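Local coordinates for antifreeze protein (PDB 6EIO) that binds ice and, as an antifreeze protein, probably restrains the growth of ice crystals in the cold surroundings of the bacterium that makes it, at residues L197-F202 / N216-M221; S153-T158 / I174-S179; T204-E209 / E222-V227. One frame throughout, in Å; residues are numbered along the deposited sequence.

Interaction 1 of 3, residues L197-F202 / N216-M221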
loop_
_atom_site.group_PDB
_atom_site.type_symbol
_atom_site.label_atom_id
_atom_site.label_comp_id
_atom_site.label_asym_id
_atom_site.label_seq_id
_atom_site.Cartn_x
_atom_site.Cartn_y
_atom_site.Cartn_z
ATOM N N LEU A 197 -10.389 0.142 1.607
ATOM C CA LEU A 197 -11.787 0.128 1.202
ATOM C C LEU A 197 -12.254 1.515 0.787
ATOM O O LEU A 197 -13.028 1.660 -0.173
ATOM C CB LEU A 197 -12.646 -0.397 2.353
ATOM C CG LEU A 197 -14.138 -0.552 2.033
ATOM C CD1 LEU A 197 -14.351 -1.574 0.921
ATOM C CD2 LEU A 197 -14.894 -0.951 3.272
ATOM N N GLU A 198 -11.830 2.531 1.542
ATOM C CA GLU A 198 -12.320 3.890 1.371
ATOM C C GLU A 198 -11.255 4.749 0.687
ATOM O O GLU A 198 -11.070 4.610 -0.525
ATOM C CB GLU A 198 -12.860 4.445 2.699
ATOM C CG GLU A 198 -14.092 3.665 3.187
ATOM C CD GLU A 198 -15.347 3.824 2.304
ATOM O OE1 GLU A 198 -15.364 4.677 1.381
ATOM O OE2 GLU A 198 -16.326 3.091 2.559
ATOM N N SER A 199 -10.583 5.631 1.422
ATOM C CA SER A 199 -9.726 6.648 0.836
ATOM C C SER A 199 -8.276 6.509 1.301
ATOM O O SER A 199 -7.974 5.874 2.320
ATOM C CB SER A 199 -10.250 8.022 1.203
ATOM O OG SER A 199 -11.496 8.272 0.577
ATOM N N ILE A 200 -7.376 7.120 0.528
ATOM C CA ILE A 200 -5.952 7.171 0.862
ATOM C C ILE A 200 -5.475 8.593 0.618
ATOM O O ILE A 200 -5.679 9.140 -0.472
ATOM C CB ILE A 200 -5.117 6.182 0.019
ATOM C CG1 ILE A 200 -5.619 4.750 0.179
ATOM C CG2 ILE A 200 -3.653 6.307 0.407
ATOM C CD1 ILE A 200 -4.990 3.757 -0.803
ATOM N N THR A 201 -4.820 9.182 1.621
ATOM C CA THR A 201 -4.270 10.527 1.512
ATOM C C THR A 201 -2.776 10.499 1.802
ATOM O O THR A 201 -2.339 9.875 2.776
ATOM C CB THR A 201 -4.969 11.478 2.479
ATOM O OG1 THR A 201 -6.329 11.581 2.064
ATOM C CG2 THR A 201 -4.314 12.865 2.514
ATOM N N PHE A 202 -2.014 11.211 0.962
ATOM C CA PHE A 202 -0.589 11.441 1.166
ATOM C C PHE A 202 -0.381 12.948 1.330
ATOM O O PHE A 202 -0.740 13.732 0.442
ATOM C CB PHE A 202 0.267 10.911 -0.008
ATOM C CG PHE A 202 0.491 9.379 -0.015
ATOM C CD1 PHE A 202 -0.478 8.509 -0.514
ATOM C CD2 PHE A 202 1.705 8.825 0.423
ATOM C CE1 PHE A 202 -0.264 7.140 -0.525
ATOM C CE2 PHE A 202 1.917 7.453 0.400
ATOM C CZ PHE A 202 0.932 6.616 -0.073
ATOM N N ASN A 216 -13.293 2.421 -2.908
ATOM C CA ASN A 216 -14.534 3.169 -3.035
ATOM C C ASN A 216 -14.379 4.663 -2.849
ATOM O O ASN A 216 -15.254 5.418 -3.285
ATOM C CB ASN A 216 -15.586 2.591 -2.091
ATOM C CG ASN A 216 -15.938 1.173 -2.472
ATOM O OD1 ASN A 216 -15.878 0.789 -3.651
ATOM N ND2 ASN A 216 -16.285 0.371 -1.486
ATOM N N GLY A 217 -13.292 5.103 -2.225
ATOM C CA GLY A 217 -13.053 6.501 -1.976
ATOM C C GLY A 217 -12.001 7.105 -2.877
ATOM O O GLY A 217 -11.802 6.681 -4.023
ATOM N N ALA A 218 -11.369 8.142 -2.354
ATOM C CA ALA A 218 -10.542 9.036 -3.137
ATOM C C ALA A 218 -9.080 8.869 -2.778
ATOM O O ALA A 218 -8.740 8.542 -1.632
ATOM C CB ALA A 218 -10.931 10.481 -2.852
ATOM N N VAL A 219 -8.211 9.184 -3.732
ATOM C CA VAL A 219 -6.795 9.374 -3.452
ATOM C C VAL A 219 -6.489 10.861 -3.535
ATOM O O VAL A 219 -6.755 11.509 -4.556
ATOM C CB VAL A 219 -5.884 8.551 -4.377
ATOM C CG1 VAL A 219 -4.427 8.855 -4.065
ATOM C CG2 VAL A 219 -6.140 7.068 -4.178
ATOM N N THR A 220 -5.925 11.387 -2.444
ATOM C CA THR A 220 -5.528 12.781 -2.326
ATOM C C THR A 220 -4.011 12.834 -2.182
ATOM O O THR A 220 -3.439 12.095 -1.381
ATOM C CB THR A 220 -6.215 13.434 -1.121
ATOM O OG1 THR A 220 -7.633 13.322 -1.262
ATOM C CG2 THR A 220 -5.852 14.897 -0.977
ATOM N N MET A 221 -3.383 13.707 -2.966
ATOM C CA MET A 221 -1.940 13.801 -3.052
ATOM C C MET A 221 -1.513 15.260 -2.951
ATOM O O MET A 221 -2.225 16.170 -3.394
ATOM C CB MET A 221 -1.460 13.186 -4.391
ATOM C CG MET A 221 -1.651 11.671 -4.468
ATOM S SD MET A 221 -1.466 11.016 -6.146
ATOM C CE MET A 221 -2.945 11.677 -6.889
HETATM O O HOH W 1 -8.200 10.919 0.074
#
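Two neighbouring coils of a beta-solenoid stack here as parallel strands, I200-F202 against V219-M221, their axes 4.8 Å apart. The ladder steps from I200 N to A218 O (2.9 Å), from T220 N back to I200 O (3.0 Å), then from F202 N to T220 O (2.9 Å). Ahead of the strands, where the chain comes in from the corner, N216 N and G217 N donate to the carbonyls of L197 and E198; the second bond is short, but its donor stands well above the carbonyl plane of E198. Next along, a side chain stands in for the backbone: with OG anti to its own carbonyl carbon (chi1 -68°), S199 takes the N-H of A218 on OG at 2.9 Å, nearly straight at 168°. With an alanine in place of S199, OG would be gone and the A218 N-H would probably be left without its acceptor on the neighbouring coil. T201 and T220 lie side by side and point the same way, and one water bridges them, 2.8 Å from T201 OG1 and 2.8 Å from T220 OG1, while donating to A218 O. I200 and V219 face inward, as apolar residues do in the core of a parallel beta-helix.

Interaction 2 of 3, residues S153-T158 / I174-S179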
loop_
_atom_site.group_PDB
_atom_site.type_symbol
_atom_site.label_atom_id
_atom_site.label_comp_id
_atom_site.label_asym_id
_atom_site.label_seq_id
_atom_site.Cartn_x
_atom_site.Cartn_y
_atom_site.Cartn_z
ATOM N N SER A 153 -9.252 -0.999 10.889
ATOM C CA SER A 153 -9.602 0.402 10.965
ATOM C C SER A 153 -8.712 1.184 9.992
ATOM O O SER A 153 -8.627 0.842 8.805
ATOM C CB SER A 153 -9.511 0.874 12.420
ATOM O OG SER A 153 -10.030 2.181 12.502
ATOM N N THR A 154 -8.074 2.235 10.481
ATOM C CA THR A 154 -7.215 3.094 9.680
ATOM C C THR A 154 -5.747 2.710 9.794
ATOM O O THR A 154 -5.311 2.058 10.742
ATOM C CB THR A 154 -7.394 4.559 10.097
ATOM O OG1 THR A 154 -6.997 4.689 11.466
ATOM C CG2 THR A 154 -8.820 5.045 9.917
ATOM N N LEU A 155 -4.996 3.176 8.795
ATOM C CA LEU A 155 -3.540 3.077 8.742
ATOM C C LEU A 155 -2.992 4.494 8.604
ATOM O O LEU A 155 -3.347 5.182 7.645
ATOM C CB LEU A 155 -3.124 2.246 7.522
ATOM C CG LEU A 155 -1.623 2.220 7.209
ATOM C CD1 LEU A 155 -0.800 1.632 8.338
ATOM C CD2 LEU A 155 -1.401 1.439 5.912
ATOM N N THR A 156 -2.125 4.924 9.521
ATOM C CA THR A 156 -1.625 6.290 9.477
ATOM C C THR A 156 -0.153 6.338 9.849
ATOM O O THR A 156 0.396 5.449 10.501
ATOM C CB THR A 156 -2.390 7.237 10.398
ATOM O OG1 THR A 156 -2.212 6.821 11.751
ATOM C CG2 THR A 156 -3.849 7.281 10.025
ATOM N N THR A 157 0.480 7.435 9.420
ATOM C CA THR A 157 1.830 7.760 9.850
ATOM C C THR A 157 1.898 9.238 10.225
ATOM O O THR A 157 1.242 10.088 9.624
ATOM C CB THR A 157 2.884 7.464 8.768
ATOM O OG1 THR A 157 2.636 8.298 7.641
ATOM C CG2 THR A 157 2.829 6.007 8.329
ATOM N N THR A 158 2.751 9.549 11.193
ATOM C CA THR A 158 3.115 10.938 11.457
ATOM C C THR A 158 4.185 11.370 10.456
ATOM O O THR A 158 4.736 10.570 9.695
ATOM C CB THR A 158 3.644 11.094 12.888
ATOM O OG1 THR A 158 4.667 10.130 13.063
ATOM C CG2 THR A 158 2.567 10.910 13.937
ATOM N N ILE A 174 4.997 -6.838 0.171
ATOM C CA ILE A 174 4.385 -6.296 1.374
ATOM C C ILE A 174 3.003 -5.761 0.995
ATOM O O ILE A 174 2.882 -4.976 0.047
ATOM C CB ILE A 174 5.249 -5.169 1.975
ATOM C CG1 ILE A 174 6.626 -5.698 2.380
ATOM C CG2 ILE A 174 4.525 -4.511 3.160
ATOM C CD1 ILE A 174 7.628 -4.596 2.660
ATOM N N TYR A 175 1.984 -6.167 1.750
ATOM C CA TYR A 175 0.607 -5.789 1.469
ATOM C C TYR A 175 -0.055 -5.298 2.745
ATOM O O TYR A 175 0.033 -5.958 3.792
ATOM C CB TYR A 175 -0.166 -6.984 0.955
ATOM C CG TYR A 175 0.450 -7.672 -0.234
ATOM C CD1 TYR A 175 1.375 -8.689 -0.050
ATOM C CD2 TYR A 175 0.098 -7.329 -1.530
ATOM C CE1 TYR A 175 1.909 -9.367 -1.115
ATOM C CE2 TYR A 175 0.633 -7.996 -2.611
ATOM C CZ TYR A 175 1.527 -9.043 -2.388
ATOM O OH TYR A 175 2.040 -9.801 -3.412
ATOM N N TRP A 176 -0.762 -4.178 2.633
ATOM C CA TRP A 176 -1.498 -3.558 3.727
ATOM C C TRP A 176 -2.968 -3.521 3.312
ATOM O O TRP A 176 -3.331 -2.771 2.399
ATOM C CB TRP A 176 -1.023 -2.124 3.984
ATOM C CG TRP A 176 0.449 -1.911 4.103
ATOM C CD1 TRP A 176 1.343 -1.772 3.072
ATOM C CD2 TRP A 176 1.216 -1.717 5.311
ATOM N NE1 TRP A 176 2.606 -1.546 3.555
ATOM C CE2 TRP A 176 2.555 -1.493 4.920
ATOM C CE3 TRP A 176 0.901 -1.678 6.675
ATOM C CZ2 TRP A 176 3.563 -1.227 5.842
ATOM C CZ3 TRP A 176 1.916 -1.423 7.593
ATOM C CH2 TRP A 176 3.225 -1.208 7.172
ATOM N N GLN A 177 -3.808 -4.316 3.974
ATOM C CA GLN A 177 -5.239 -4.325 3.719
ATOM C C GLN A 177 -5.891 -3.430 4.772
ATOM O O GLN A 177 -5.791 -3.702 5.973
ATOM C CB GLN A 177 -5.757 -5.771 3.791
ATOM C CG GLN A 177 -7.269 -5.876 3.659
ATOM C CD GLN A 177 -7.996 -5.768 4.978
ATOM O OE1 GLN A 177 -7.592 -6.365 5.986
ATOM N NE2 GLN A 177 -9.073 -4.988 4.986
ATOM N N VAL A 178 -6.529 -2.354 4.314
ATOM C CA VAL A 178 -7.013 -1.295 5.184
ATOM C C VAL A 178 -8.536 -1.243 5.071
ATOM O O VAL A 178 -9.083 -0.945 4.001
ATOM C CB VAL A 178 -6.370 0.046 4.801
ATOM C CG1 VAL A 178 -6.944 1.184 5.650
ATOM C CG2 VAL A 178 -4.858 -0.023 4.916
ATOM N N SER A 179 -9.232 -1.518 6.185
ATOM C CA SER A 179 -10.681 -1.646 6.125
ATOM C C SER A 179 -11.400 -0.308 6.074
ATOM O O SER A 179 -12.589 -0.275 5.741
ATOM C CB SER A 179 -11.192 -2.472 7.303
ATOM O OG SER A 179 -10.659 -3.784 7.304
#
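L155 holds CG anti to its backbone N (chi1 171°), which carries both methyls inward, while W176 has CG anti to its carbonyl carbon (chi1 -49°), and this swings the indole round to meet them. The two residues belong to different faces of the beta-solenoid: strand 155-157 runs on one wall, strand 174-178 on another, and the contact spans the core between them without a single hydrogen bond across it. The six-membered part of the indole receives the leucine: L155 CD2 is 3.9 Å from W176 CE3, coming in obliquely, and L155 CD1 is 4.1 Å from the same carbon. The two side chains cross at about a right angle. V178 fills in beside them, its CG2 touching L155 CB at 3.9 Å and L155 CD2 at the same distance, so L155 CD2 touches the indole and a valine methyl at once. The other methyl of V178, CG1, rests against S153 O at 3.6 Å.

The walls converge at this end, where the CA atoms of S153 and S179 come within 5.4 Å, and they spread apart farther along the two strands. Beyond S179 the chain turns the corner and S180 is joined to S153 by backbone hydrogen bonding, laying one coil on the next. F137 and F190 meet the indole with their rings, and W176 NE1 is satisfied by the carbonyl of K191, so the buried N-H is not left bare. On the outer side of strand 174-178, where Q177 lies against helix 81-99, its amide donates from Q177 NE2 to S179 OG at 3.1 Å, close to the amide plane, and that same hydroxyl is bonded to I151 O on the preceding coil.

Interaction 3 of 3, residues T204-E209 / E222-V227; sequences TGATLE and EGNTFV
The carbonyl oxygen of A206 is gripped by two donors from the next coil: the side-chain amide, N224 ND2, at 2.9 Å, and the backbone T225 N at 3.3 Å. The backbone N-H lies in the carbonyl plane, while the amide comes in from the side of the C=O, tilted from that plane. N224 gets there with CG anti to its carbonyl carbon (chi1 -57°), which folds the amide back over the turn. Its other end is held too: N224 OD1 accepts E222 N at 2.8 Å, and N224 ND2 also bonds to D203 O, so the amide is held at both ends, and its orientation is probably fixed.

Before the strands begin, G205 N points at a pair of carbonyls, bonding to E222 O at 3.2 Å and weakly to G223 O. G205 and G223 both adopt positive phi, which glycine tolerates more readily than other residues, and they shape the stacked corners of the two coils. Further on, the ladder becomes regular and parallel, with L208 N to T225 O at 2.9 Å and V227 N to L208 O at 3.0 Å, the latter almost straight (172°).

On the outer surface T207 and T225 stand side by side, pointing the same way, with T207 CG2 3.8 Å from T225 CB. E209 ends the row: its carboxylate forms a salt bridge with K191 and takes the N-H of L230. Inside, L208 CB meets F226 CD2 at 3.8 Å, obliquely, and L208 CD2 also touches F226 CD2 and CE2. A parallel ladder in register, with apolar L208 and F226 turned to the interior, is the stacking of coils found in a parallel beta-helix.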
loop_
_atom_site.group_PDB
_atom_site.type_symbol
_atom_site.label_atom_id
_atom_site.label_comp_id
_atom_site.label_asym_id
_atom_site.label_seq_id
_atom_site.Cartn_x
_atom_site.Cartn_y
_atom_site.Cartn_z
ATOM N N THR A 204 2.158 16.431 2.120
ATOM C CA THR A 204 3.229 17.027 1.321
ATOM C C THR A 204 4.542 16.264 1.416
ATOM O O THR A 204 5.107 16.076 2.504
ATOM C CB THR A 204 3.453 18.475 1.764
ATOM O OG1 THR A 204 2.184 19.121 1.717
ATOM C CG2 THR A 204 4.437 19.171 0.851
ATOM N N GLY A 205 5.069 15.882 0.256
ATOM C CA GLY A 205 6.398 15.326 0.195
ATOM C C GLY A 205 6.511 13.866 0.564
ATOM O O GLY A 205 7.602 13.293 0.441
ATOM N N ALA A 206 5.423 13.233 1.001
ATOM C CA ALA A 206 5.473 11.799 1.237
ATOM C C ALA A 206 5.752 11.064 -0.077
ATOM O O ALA A 206 5.416 11.538 -1.174
ATOM C CB ALA A 206 4.166 11.324 1.871
ATOM N N THR A 207 6.335 9.874 0.058
ATOM C CA THR A 207 6.688 9.048 -1.073
ATOM C C THR A 207 6.190 7.624 -0.850
ATOM O O THR A 207 5.971 7.178 0.286
ATOM C CB THR A 207 8.203 9.053 -1.340
ATOM O OG1 THR A 207 8.884 8.352 -0.300
ATOM C CG2 THR A 207 8.763 10.472 -1.424
ATOM N N LEU A 208 6.043 6.903 -1.967
ATOM C CA LEU A 208 5.619 5.510 -1.928
ATOM C C LEU A 208 6.388 4.736 -2.986
ATOM O O LEU A 208 6.392 5.107 -4.166
ATOM C CB LEU A 208 4.117 5.389 -2.211
ATOM C CG LEU A 208 3.542 3.960 -2.219
ATOM C CD1 LEU A 208 3.657 3.280 -0.870
ATOM C CD2 LEU A 208 2.082 3.993 -2.655
ATOM N N GLU A 209 7.004 3.623 -2.562
ATOM C CA GLU A 209 7.504 2.579 -3.449
ATOM C C GLU A 209 6.525 1.420 -3.245
ATOM O O GLU A 209 6.566 0.745 -2.209
ATOM C CB GLU A 209 8.924 2.136 -3.110
ATOM C CG GLU A 209 9.275 0.841 -3.920
ATOM C CD GLU A 209 10.557 0.119 -3.530
ATOM O OE1 GLU A 209 11.332 0.654 -2.710
ATOM O OE2 GLU A 209 10.763 -0.989 -4.090
ATOM N N GLU A 222 -0.336 15.475 -2.381
ATOM C CA GLU A 222 0.269 16.803 -2.346
ATOM C C GLU A 222 1.787 16.639 -2.456
ATOM O O GLU A 222 2.444 16.132 -1.550
ATOM C CB GLU A 222 -0.140 17.557 -1.081
ATOM C CG GLU A 222 0.427 18.965 -1.058
ATOM C CD GLU A 222 -0.246 19.948 -0.100
ATOM O OE1 GLU A 222 -1.189 19.573 0.612
ATOM O OE2 GLU A 222 0.213 21.111 -0.101
ATOM N N GLY A 223 2.345 17.049 -3.592
ATOM C CA GLY A 223 3.787 17.005 -3.768
ATOM C C GLY A 223 4.432 15.663 -3.483
ATOM O O GLY A 223 5.491 15.609 -2.854
ATOM N N ASN A 224 3.837 14.575 -3.967
ATOM C CA ASN A 224 4.325 13.246 -3.641
ATOM C C ASN A 224 5.164 12.642 -4.758
ATOM O O ASN A 224 5.082 13.048 -5.917
ATOM C CB ASN A 224 3.142 12.314 -3.356
ATOM C CG ASN A 224 2.278 12.845 -2.252
ATOM O OD1 ASN A 224 1.089 13.114 -2.450
ATOM N ND2 ASN A 224 2.888 13.021 -1.082
ATOM N N THR A 225 5.937 11.614 -4.401
ATOM C CA THR A 225 6.626 10.788 -5.382
ATOM C C THR A 225 6.113 9.362 -5.258
ATOM O O THR A 225 6.221 8.755 -4.193
ATOM C CB THR A 225 8.135 10.801 -5.155
ATOM O OG1 THR A 225 8.560 12.154 -5.179
ATOM C CG2 THR A 225 8.865 9.972 -6.219
ATOM N N PHE A 226 5.582 8.831 -6.358
ATOM C CA PHE A 226 5.119 7.445 -6.428
ATOM C C PHE A 226 5.940 6.700 -7.470
ATOM O O PHE A 226 6.058 7.164 -8.613
ATOM C CB PHE A 226 3.644 7.385 -6.877
ATOM C CG PHE A 226 2.667 7.954 -5.893
ATOM C CD1 PHE A 226 2.318 9.297 -5.921
ATOM C CD2 PHE A 226 2.075 7.119 -4.955
ATOM C CE1 PHE A 226 1.390 9.801 -5.007
ATOM C CE2 PHE A 226 1.178 7.620 -4.025
ATOM C CZ PHE A 226 0.837 8.956 -4.041
ATOM N N VAL A 227 6.470 5.544 -7.089
ATOM C CA VAL A 227 7.070 4.607 -8.028
ATOM C C VAL A 227 6.580 3.216 -7.668
ATOM O O VAL A 227 6.220 2.941 -6.520
ATOM C CB VAL A 227 8.617 4.621 -8.010
ATOM C CG1 VAL A 227 9.158 6.009 -8.361
ATOM C CG2 VAL A 227 9.175 4.128 -6.667
#

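Interactions 1 and 3 follow the same two coils round a corner: strand 200-202 leads on to strand 207-214, and strand 219-222 to strand 225-227, and their centres lie about 14 Å apart. F202 bridges them inside, its ring lying near L208 and F226, though it is modelled in two conformers and the details are doubtful. Interaction 2 comes earlier in the chain and its centre is about 12 Å from that of interaction 1; the two touch where L197 N probably bonds to V178 O at 2.9 Å. Interactions 2 and 3 do not touch, with nearest atoms about 7 Å apart. A sulfate, probably from the crystallisation liquor, lies about 5 Å from the L197 side chain.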